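Local coordinates for protein 2,3-dehydroadipyl-CoA hydratase (Escherichia coli, PDB 4FZW) that catalyses the reversible hydration of 2,3-dehydroadipyl-CoA to 3-hydroxyadipyl-CoA in bacterial phenylacetate degradation, at residues S10-R14 against D47-S51; Q36-E40 against L87-L91; F62-A66 against G108-A114; S201-A207 against L233-D239. All blocks are in the same frame, centred on the assembly; numbering follows the deposited sequence.

Contact 1 of 4, residues S10-R14 against D47-S51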
# COMPACT_ATOMS: atom_id res chain seq x y z
N SER B 10 -27.87 27.62 -4.26
CA SER B 10 -29.12 27.48 -4.99
C SER B 10 -29.49 26.01 -5.12
O SER B 10 -28.68 25.13 -4.86
CB SER B 10 -29.09 28.20 -6.36
OG SER B 10 -28.61 27.39 -7.40
N ARG B 11 -30.72 25.75 -5.52
CA ARG B 11 -31.29 24.45 -5.38
C ARG B 11 -32.11 24.08 -6.61
O ARG B 11 -32.81 24.91 -7.18
CB ARG B 11 -32.20 24.44 -4.15
CG ARG B 11 -33.18 23.29 -4.07
CD ARG B 11 -32.64 22.13 -3.25
NE ARG B 11 -33.37 22.00 -2.00
CZ ARG B 11 -33.17 21.02 -1.12
NH1 ARG B 11 -32.25 20.09 -1.37
NH2 ARG B 11 -33.88 20.97 0.01
N GLN B 12 -31.99 22.83 -7.02
CA GLN B 12 -32.90 22.25 -7.99
C GLN B 12 -33.22 20.84 -7.57
O GLN B 12 -32.43 19.94 -7.78
CB GLN B 12 -32.29 22.28 -9.40
CG GLN B 12 -32.13 23.67 -9.99
CD GLN B 12 -31.46 23.66 -11.34
OE1 GLN B 12 -30.71 22.73 -11.66
NE2 GLN B 12 -31.72 24.68 -12.15
N GLN B 13 -34.38 20.65 -6.94
CA GLN B 13 -34.74 19.32 -6.46
C GLN B 13 -33.72 18.77 -5.47
O GLN B 13 -33.46 19.36 -4.41
CB GLN B 13 -34.90 18.36 -7.64
CG GLN B 13 -36.06 18.69 -8.56
CD GLN B 13 -37.39 18.67 -7.85
OE1 GLN B 13 -37.64 17.80 -7.01
NE2 GLN B 13 -38.26 19.62 -8.18
N ARG B 14 -33.15 17.61 -5.79
CA ARG B 14 -32.18 16.96 -4.94
C ARG B 14 -30.76 17.30 -5.38
O ARG B 14 -29.80 16.65 -4.98
CB ARG B 14 -32.41 15.45 -5.01
CG ARG B 14 -33.89 15.09 -5.05
CD ARG B 14 -34.09 13.62 -4.80
NE ARG B 14 -33.19 13.17 -3.75
CZ ARG B 14 -33.46 13.24 -2.44
NH1 ARG B 14 -34.62 13.72 -2.03
NH2 ARG B 14 -32.56 12.81 -1.56
N ASP B 47 -28.35 16.59 4.83
CA ASP B 47 -29.68 16.92 4.33
C ASP B 47 -30.19 15.82 3.40
O ASP B 47 -29.69 15.67 2.30
CB ASP B 47 -29.67 18.26 3.60
CG ASP B 47 -31.04 18.62 3.04
OD1 ASP B 47 -31.92 17.74 3.05
OD2 ASP B 47 -31.23 19.76 2.57
N THR B 48 -31.19 15.07 3.85
CA THR B 48 -31.67 13.89 3.12
C THR B 48 -32.51 14.25 1.90
O THR B 48 -32.97 13.37 1.16
CB THR B 48 -32.44 12.88 4.05
OG1 THR B 48 -33.61 13.51 4.60
CG2 THR B 48 -31.52 12.34 5.17
N SER B 49 -32.71 15.55 1.68
CA SER B 49 -33.35 16.01 0.46
C SER B 49 -32.31 16.30 -0.64
O SER B 49 -32.68 16.54 -1.79
CB SER B 49 -34.26 17.22 0.71
OG SER B 49 -33.52 18.41 0.92
N ILE B 50 -31.02 16.26 -0.28
CA ILE B 50 -29.96 16.43 -1.27
C ILE B 50 -29.26 15.11 -1.63
O ILE B 50 -28.99 14.27 -0.75
CB ILE B 50 -28.89 17.43 -0.82
CG1 ILE B 50 -29.54 18.78 -0.51
CG2 ILE B 50 -27.80 17.54 -1.88
CD1 ILE B 50 -28.58 19.83 -0.00
N SER B 51 -28.99 14.94 -2.92
CA SER B 51 -28.38 13.72 -3.46
C SER B 51 -27.07 14.00 -4.23
O SER B 51 -26.15 13.19 -4.21
CB SER B 51 -29.36 12.98 -4.37
OG SER B 51 -30.47 12.51 -3.63

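Contact 2 of 4, residues Q36-E40 against L87-L91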
# COMPACT_ATOMS: atom_id res chain seq x y z
N GLN B 36 -16.63 28.67 3.86
CA GLN B 36 -18.04 28.68 3.47
C GLN B 36 -18.41 27.41 2.71
O GLN B 36 -19.36 26.72 3.09
CB GLN B 36 -18.35 29.93 2.62
CG GLN B 36 -19.82 30.17 2.38
CD GLN B 36 -20.60 30.30 3.69
OE1 GLN B 36 -20.28 31.14 4.53
NE2 GLN B 36 -21.62 29.47 3.85
N LEU B 37 -17.66 27.13 1.64
CA LEU B 37 -17.81 25.92 0.84
C LEU B 37 -17.85 24.66 1.71
O LEU B 37 -18.71 23.79 1.53
CB LEU B 37 -16.67 25.83 -0.17
CG LEU B 37 -16.71 24.75 -1.25
CD1 LEU B 37 -17.84 25.04 -2.21
CD2 LEU B 37 -15.39 24.66 -1.99
N VAL B 38 -16.91 24.55 2.65
CA VAL B 38 -16.92 23.43 3.57
C VAL B 38 -18.23 23.34 4.36
O VAL B 38 -18.75 22.25 4.59
CB VAL B 38 -15.73 23.48 4.58
CG1 VAL B 38 -15.96 22.55 5.77
CG2 VAL B 38 -14.42 23.15 3.88
N ASN B 39 -18.75 24.48 4.81
CA ASN B 39 -19.94 24.43 5.65
C ASN B 39 -21.15 24.03 4.85
O ASN B 39 -22.00 23.27 5.33
CB ASN B 39 -20.18 25.74 6.43
CG ASN B 39 -19.09 26.01 7.45
OD1 ASN B 39 -18.49 25.09 7.99
ND2 ASN B 39 -18.83 27.29 7.72
N GLU B 40 -21.22 24.52 3.61
CA GLU B 40 -22.30 24.19 2.69
C GLU B 40 -22.36 22.68 2.42
O GLU B 40 -23.42 22.05 2.58
CB GLU B 40 -22.13 24.96 1.36
CG GLU B 40 -22.30 26.48 1.43
CD GLU B 40 -23.67 26.91 1.89
OE1 GLU B 40 -24.61 26.07 1.91
OE2 GLU B 40 -23.81 28.10 2.24
N LEU B 87 -9.49 21.97 5.86
CA LEU B 87 -10.69 22.34 5.07
C LEU B 87 -10.73 21.54 3.77
O LEU B 87 -11.77 21.00 3.40
CB LEU B 87 -10.70 23.83 4.77
CG LEU B 87 -10.61 24.80 5.95
CD1 LEU B 87 -10.79 26.23 5.46
CD2 LEU B 87 -11.64 24.43 7.01
N TRP B 88 -9.59 21.45 3.10
CA TRP B 88 -9.46 20.58 1.93
C TRP B 88 -9.86 19.13 2.23
O TRP B 88 -10.57 18.51 1.44
CB TRP B 88 -8.04 20.67 1.33
CG TRP B 88 -7.79 21.99 0.61
CD1 TRP B 88 -7.20 23.11 1.13
CD2 TRP B 88 -8.15 22.31 -0.74
NE1 TRP B 88 -7.17 24.11 0.18
CE2 TRP B 88 -7.74 23.64 -0.98
CE3 TRP B 88 -8.78 21.60 -1.78
CZ2 TRP B 88 -7.94 24.28 -2.21
CZ3 TRP B 88 -8.97 22.24 -3.01
CH2 TRP B 88 -8.55 23.57 -3.21
N ALA B 89 -9.44 18.58 3.38
CA ALA B 89 -9.79 17.19 3.72
C ALA B 89 -11.26 17.09 4.09
O ALA B 89 -11.87 16.04 3.89
CB ALA B 89 -8.92 16.62 4.84
N ARG B 90 -11.83 18.16 4.62
CA ARG B 90 -13.26 18.13 4.90
C ARG B 90 -14.07 18.21 3.61
O ARG B 90 -15.14 17.60 3.53
CB ARG B 90 -13.68 19.23 5.89
CG ARG B 90 -13.28 18.92 7.32
CD ARG B 90 -13.17 20.17 8.15
NE ARG B 90 -14.49 20.69 8.51
CZ ARG B 90 -14.68 21.66 9.39
NH1 ARG B 90 -13.64 22.20 10.01
NH2 ARG B 90 -15.91 22.08 9.65
N LEU B 91 -13.57 18.94 2.61
CA LEU B 91 -14.22 18.98 1.27
C LEU B 91 -14.27 17.59 0.65
O LEU B 91 -15.32 17.15 0.18
CB LEU B 91 -13.48 19.91 0.29
CG LEU B 91 -13.38 21.41 0.53
CD1 LEU B 91 -12.55 22.03 -0.58
CD2 LEU B 91 -14.76 22.04 0.61

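Contact 3 of 4, residues F62-A66 against G108-A114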
# COMPACT_ATOMS: atom_id res chain seq x y z
N PHE B 62 -13.65 29.84 -13.23
CA PHE B 62 -14.15 28.85 -12.29
C PHE B 62 -13.56 29.29 -10.96
O PHE B 62 -14.27 29.72 -10.06
CB PHE B 62 -13.67 27.44 -12.67
CG PHE B 62 -14.09 26.37 -11.69
CD1 PHE B 62 -15.40 25.90 -11.67
CD2 PHE B 62 -13.17 25.83 -10.79
CE1 PHE B 62 -15.79 24.92 -10.76
CE2 PHE B 62 -13.55 24.84 -9.88
CZ PHE B 62 -14.86 24.38 -9.86
N ALA B 63 -12.24 29.20 -10.87
CA ALA B 63 -11.48 29.81 -9.80
C ALA B 63 -10.04 29.97 -10.28
O ALA B 63 -9.39 28.99 -10.66
CB ALA B 63 -11.54 28.97 -8.54
N ALA B 64 -9.57 31.20 -10.30
CA ALA B 64 -8.21 31.49 -10.73
C ALA B 64 -7.27 31.56 -9.53
O ALA B 64 -6.83 32.65 -9.14
CB ALA B 64 -8.18 32.77 -11.52
N GLY B 65 -6.96 30.41 -8.96
CA GLY B 65 -6.02 30.35 -7.85
C GLY B 65 -6.62 30.60 -6.47
O GLY B 65 -7.78 30.28 -6.21
N ALA B 66 -5.80 31.16 -5.59
CA ALA B 66 -6.22 31.52 -4.24
C ALA B 66 -5.71 32.92 -3.90
O ALA B 66 -4.88 33.48 -4.63
CB ALA B 66 -5.69 30.52 -3.24
N GLY B 108 -4.42 26.73 -10.47
CA GLY B 108 -3.99 26.53 -9.08
C GLY B 108 -5.05 25.86 -8.21
O GLY B 108 -5.49 24.75 -8.51
N ALA B 109 -5.49 26.54 -7.16
CA ALA B 109 -6.50 25.98 -6.25
C ALA B 109 -7.78 25.64 -7.02
O ALA B 109 -8.52 24.69 -6.65
CB ALA B 109 -6.79 26.95 -5.13
N GLY B 110 -8.05 26.43 -8.06
CA GLY B 110 -9.18 26.19 -8.92
C GLY B 110 -9.09 24.84 -9.63
O GLY B 110 -10.07 24.08 -9.68
N CYS B 111 -7.93 24.53 -10.20
CA CYS B 111 -7.76 23.22 -10.80
C CYS B 111 -7.87 22.17 -9.72
O CYS B 111 -8.58 21.18 -9.90
CB CYS B 111 -6.42 23.11 -11.51
SG CYS B 111 -6.19 21.54 -12.35
N GLU B 112 -7.17 22.39 -8.60
CA GLU B 112 -7.18 21.47 -7.45
C GLU B 112 -8.57 21.20 -6.94
O GLU B 112 -8.90 20.05 -6.66
CB GLU B 112 -6.26 21.96 -6.32
CG GLU B 112 -4.81 21.73 -6.69
CD GLU B 112 -3.85 22.45 -5.80
OE1 GLU B 112 -4.20 23.52 -5.27
OE2 GLU B 112 -2.73 21.92 -5.65
N LEU B 113 -9.38 22.24 -6.83
CA LEU B 113 -10.80 22.09 -6.49
C LEU B 113 -11.47 21.11 -7.44
O LEU B 113 -12.06 20.13 -7.01
CB LEU B 113 -11.51 23.44 -6.50
CG LEU B 113 -13.00 23.45 -6.14
CD1 LEU B 113 -13.22 22.83 -4.72
CD2 LEU B 113 -13.62 24.86 -6.23
N ALA B 114 -11.37 21.38 -8.74
CA ALA B 114 -12.01 20.54 -9.76
C ALA B 114 -11.55 19.07 -9.73
O ALA B 114 -12.37 18.15 -9.76
CB ALA B 114 -11.82 21.16 -11.14

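Contact 4 of 4, residues S201-A207 against L233-D239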
# COMPACT_ATOMS: atom_id res chain seq x y z
N SER B 201 -30.87 5.81 -6.14
CA SER B 201 -30.92 5.62 -4.68
C SER B 201 -29.81 6.37 -3.92
O SER B 201 -28.63 6.13 -4.14
CB SER B 201 -30.88 4.13 -4.35
OG SER B 201 -30.34 3.91 -3.06
N PRO B 202 -30.21 7.29 -3.02
CA PRO B 202 -29.25 8.13 -2.29
C PRO B 202 -28.13 7.29 -1.69
O PRO B 202 -26.95 7.68 -1.78
CB PRO B 202 -30.10 8.73 -1.17
CG PRO B 202 -31.51 8.63 -1.64
CD PRO B 202 -31.59 7.43 -2.52
N LEU B 203 -28.50 6.16 -1.08
CA LEU B 203 -27.56 5.28 -0.39
C LEU B 203 -26.64 4.57 -1.38
O LEU B 203 -25.43 4.43 -1.13
CB LEU B 203 -28.28 4.26 0.53
CG LEU B 203 -29.03 4.80 1.76
CD1 LEU B 203 -29.75 3.71 2.56
CD2 LEU B 203 -28.10 5.56 2.67
N ALA B 204 -27.21 4.14 -2.50
CA ALA B 204 -26.44 3.55 -3.59
C ALA B 204 -25.41 4.55 -4.10
O ALA B 204 -24.25 4.21 -4.32
CB ALA B 204 -27.36 3.09 -4.71
N LEU B 205 -25.84 5.79 -4.30
CA LEU B 205 -24.90 6.82 -4.71
C LEU B 205 -23.76 6.91 -3.68
O LEU B 205 -22.59 6.96 -4.03
CB LEU B 205 -25.58 8.18 -4.91
CG LEU B 205 -26.48 8.33 -6.17
CD1 LEU B 205 -27.23 9.65 -6.20
CD2 LEU B 205 -25.69 8.17 -7.44
N GLN B 206 -24.13 6.92 -2.40
CA GLN B 206 -23.14 7.02 -1.34
C GLN B 206 -22.23 5.80 -1.29
O GLN B 206 -21.01 5.94 -1.19
CB GLN B 206 -23.82 7.28 -0.00
CG GLN B 206 -24.45 8.67 0.02
CD GLN B 206 -25.45 8.90 1.14
OE1 GLN B 206 -26.16 7.99 1.56
NE2 GLN B 206 -25.51 10.13 1.61
N ALA B 207 -22.83 4.61 -1.38
CA ALA B 207 -22.08 3.35 -1.45
C ALA B 207 -21.08 3.34 -2.62
O ALA B 207 -19.90 3.04 -2.44
CB ALA B 207 -23.02 2.16 -1.56
N LEU B 233 -23.92 -4.33 1.55
CA LEU B 233 -24.62 -3.31 2.31
C LEU B 233 -25.93 -2.92 1.64
O LEU B 233 -26.97 -2.86 2.28
CB LEU B 233 -23.72 -2.09 2.46
CG LEU B 233 -24.21 -0.84 3.19
CD1 LEU B 233 -23.32 -0.56 4.38
CD2 LEU B 233 -24.22 0.35 2.23
N LEU B 234 -25.86 -2.66 0.34
CA LEU B 234 -27.04 -2.22 -0.40
C LEU B 234 -28.05 -3.36 -0.46
O LEU B 234 -29.25 -3.11 -0.47
CB LEU B 234 -26.66 -1.73 -1.81
CG LEU B 234 -25.69 -0.56 -2.05
CD1 LEU B 234 -25.22 -0.53 -3.50
CD2 LEU B 234 -26.31 0.77 -1.65
N ALA B 235 -27.57 -4.60 -0.48
CA ALA B 235 -28.46 -5.75 -0.51
C ALA B 235 -29.40 -5.76 0.71
O ALA B 235 -30.47 -6.38 0.69
CB ALA B 235 -27.67 -7.04 -0.59
N ALA B 236 -29.01 -5.04 1.76
CA ALA B 236 -29.78 -4.98 3.00
C ALA B 236 -30.73 -3.79 3.04
O ALA B 236 -31.44 -3.61 4.04
CB ALA B 236 -28.84 -4.93 4.20
N THR B 237 -30.76 -3.00 1.98
CA THR B 237 -31.56 -1.78 1.95
C THR B 237 -32.89 -1.97 1.24
O THR B 237 -33.03 -2.80 0.34
CB THR B 237 -30.83 -0.62 1.27
OG1 THR B 237 -30.42 -1.03 -0.03
CG2 THR B 237 -29.61 -0.20 2.08
N GLU B 238 -33.85 -1.14 1.64
CA GLU B 238 -35.22 -1.16 1.16
C GLU B 238 -35.26 -0.65 -0.25
O GLU B 238 -36.03 -1.14 -1.09
CB GLU B 238 -36.10 -0.26 2.03
CG GLU B 238 -36.09 -0.58 3.48
CD GLU B 238 -36.85 -1.84 3.79
OE1 GLU B 238 -37.79 -2.16 3.03
OE2 GLU B 238 -36.52 -2.48 4.81
N ASP B 239 -34.44 0.37 -0.49
CA ASP B 239 -34.34 1.00 -1.79
C ASP B 239 -33.84 0.02 -2.84
O ASP B 239 -34.16 0.18 -4.02
CB ASP B 239 -33.45 2.23 -1.70
CG ASP B 239 -34.14 3.39 -1.03
OD1 ASP B 239 -35.37 3.29 -0.79
OD2 ASP B 239 -33.46 4.41 -0.74

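Contact 1 of 4, residues S10-R14 against D47-S51
Arg14 lays its guanidinium against the type I turn Asp47-Ile50, so that the plane of the group sorts its partners. At the edge, NE and NH2 converge on one atom: NE donates to Ser51 OG at 2.8 Å and NH2 to the same oxygen at 3.0 Å, a side-on grip. NH2 also points at Thr48 O (2.8 Å), a nearly straight bond at 166° that meets the carbonyl from above its plane. Over one face, centred on the group, sits Ser49 O. A bend at chi3 (41°) turns the planar end back along the turn. In the backbone, Ser51 N donates to Arg14 O at 2.8 Å, tying the two chains. Arg11 comes in separately, its NH2 donating to Ser49 OG at 2.7 Å and NH1 adding a weak bond. Ser49 OG in turn donates a hydrogen bond to Asp47 OD1, which also accepts from Ser49 N in an Asx turn. The segment 47-51 links helix 31-46 to strand 52-56, and residues 10-14 lead out of strand 7-12. Hydrogen bonds from two arginines, mainly to hydroxyls and a carbonyl, therefore fix this partly exposed junction; between the segments the one opposite charge near Arg11 is Asp47, and that salt bridge is long.

Contact 2 of 4, residues Q36-E40 against L87-L91
Val38 drives one methyl, CG2, between Leu87 and Leu91, the tight part of a contact between helices whose local axes run 31° apart at 9.4 Å. CG2 reaches Leu91 CD2 at 3.5 Å and lies 3.9 Å from Leu87 CB. Leu91 CD2 also meets Leu37 CD2 at 3.7 Å, so that this single methyl is shared by two neighbours on helix 31-46, each side chain crossing Leu91 at about a right angle. The looser flank is polar. With CG1 anti to its backbone N (chi1 163°), Val38 has that second methyl beside Arg90, CG1 lying 3.6 Å from Arg90 NE. Arg90 NE forms a salt bridge with Glu42, one helical turn beyond Val38, while Asn39 OD1 stands 4.3 Å from Arg90 NH2, too far to bond. With an alanine at Val38, CG1 and CG2 would be lost, which is likely to open a gap beside Leu87 and Leu91 and to remove the methyl that lies against Arg90. No hydrogen bond crosses between the two segments. Helix 109-116 closes the apolar side, Leu113 lying on Leu37 and Leu116 on Leu91, while Gln36 and Glu40 pack on strand 7-12.

Contact 3 of 4, residues F62-A66 against G108-A114
Phe62 and Leu113 both hold CG anti to the backbone N (chi1 177° and -179°), which swings the ring and the isobutyl group into each other at about a right angle. Phe62 CE2 touches Leu113 CD2 at 3.7 Å, and Ala114 CB lies farther along at 4.3 Å. The carbonyl oxygen of Gly110 comes to the ring's edge, near its plane, 3.6 Å from Phe62 CE2. Replacing Phe62 with an alanine would probably open a gap beside Leu113 and Ala114 and leave Leu113 CD2 without the ring it packs against. Beyond the ring, backbone meets backbone. Gly110 CA makes a CA-H...O contact with Ala63 O at 3.3 Å, and a side chain at Gly110 would run into that oxygen, so the close approach depends on glycine. Ala109 CB packs on Gly65 O at 3.6 Å and on Ala66 CB at 4.2 Å. Ala66 N and Ala109 N lie 4.9 Å apart, consistent with the oxyanion hole that crotonase-fold enzymes build from two such peptides. Around this site, strand 63-64 bonds to strand 105-107, which runs straight into helix 109-116 with Gly108 at the N-cap; helix 84-92 covers the alanines, Arg84 touching Ala66 and Trp88 touching Ala109.

Contact 4 of 4, residues S201-A207 against L233-D239
Leu234 and Ala207 supply the closest apolar meeting of side chains, Leu234 CD2 resting 3.6 Å from Ala207 CB. The same methyl lies 4.0 Å from Ala204 CB, one helical turn back, so one leucine branch spans two small residues on a single helix face. The Leu234 side chain has CG anti to its own carbonyl carbon (chi1 -60°), the turn that carries CD2 across to helix 202-214. Leu233 CD2 adds a looser touch on Ala207 CB at 4.4 Å, and Leu203 CD1 meets the Thr237 methyl CG2 at 3.9 Å. The polar groups of Ser201 and Asp239 meet without a hydrogen bond across the segments. Ser201 is the N-cap of helix 202-214, its OG accepting from Ala204 N at 3.2 Å in a nearly straight bond of 165°. Asp239 packs against this cap through CB, 3.8 Å from Ser201 OG, while its carboxylate turns to the chain terminus and accepts from the backbone N of Lys256, Gly257 and Arg258. The chain leaves along helix 202-214, returns along helix 220-235 and enters helix 239-248. Other subunits cover the helical pair, Ile133 and Met138 of a second subunit on Ala204 and Leu234, and Leu80 of a third subunit on Leu203 and Leu233, consistent with the role of the C-terminal helices in oligomer formation in the crotonase family.

Contacts 2 and 3 form one buried block: Trp88 and Leu37 of contact 2 pack on helix 109-116 of contact 3, and the centres of both lie about 11 Å from the centre of the chain. Contact 2 is apolar with a charged flank at Arg90; contact 3 adds close backbone approach at glycines. Contact 1, partly exposed, is tied by arginine hydrogen bonds; its segment 47-51 continues from the helix that contact 2 packs. Contact 4, its centre about 22 Å from that of the chain, is buried all the same, with neighbouring subunits and the chain's own C-terminal end packing on it. Leu205 of helix 202-214 packs on Ser51 in the loop of contact 1.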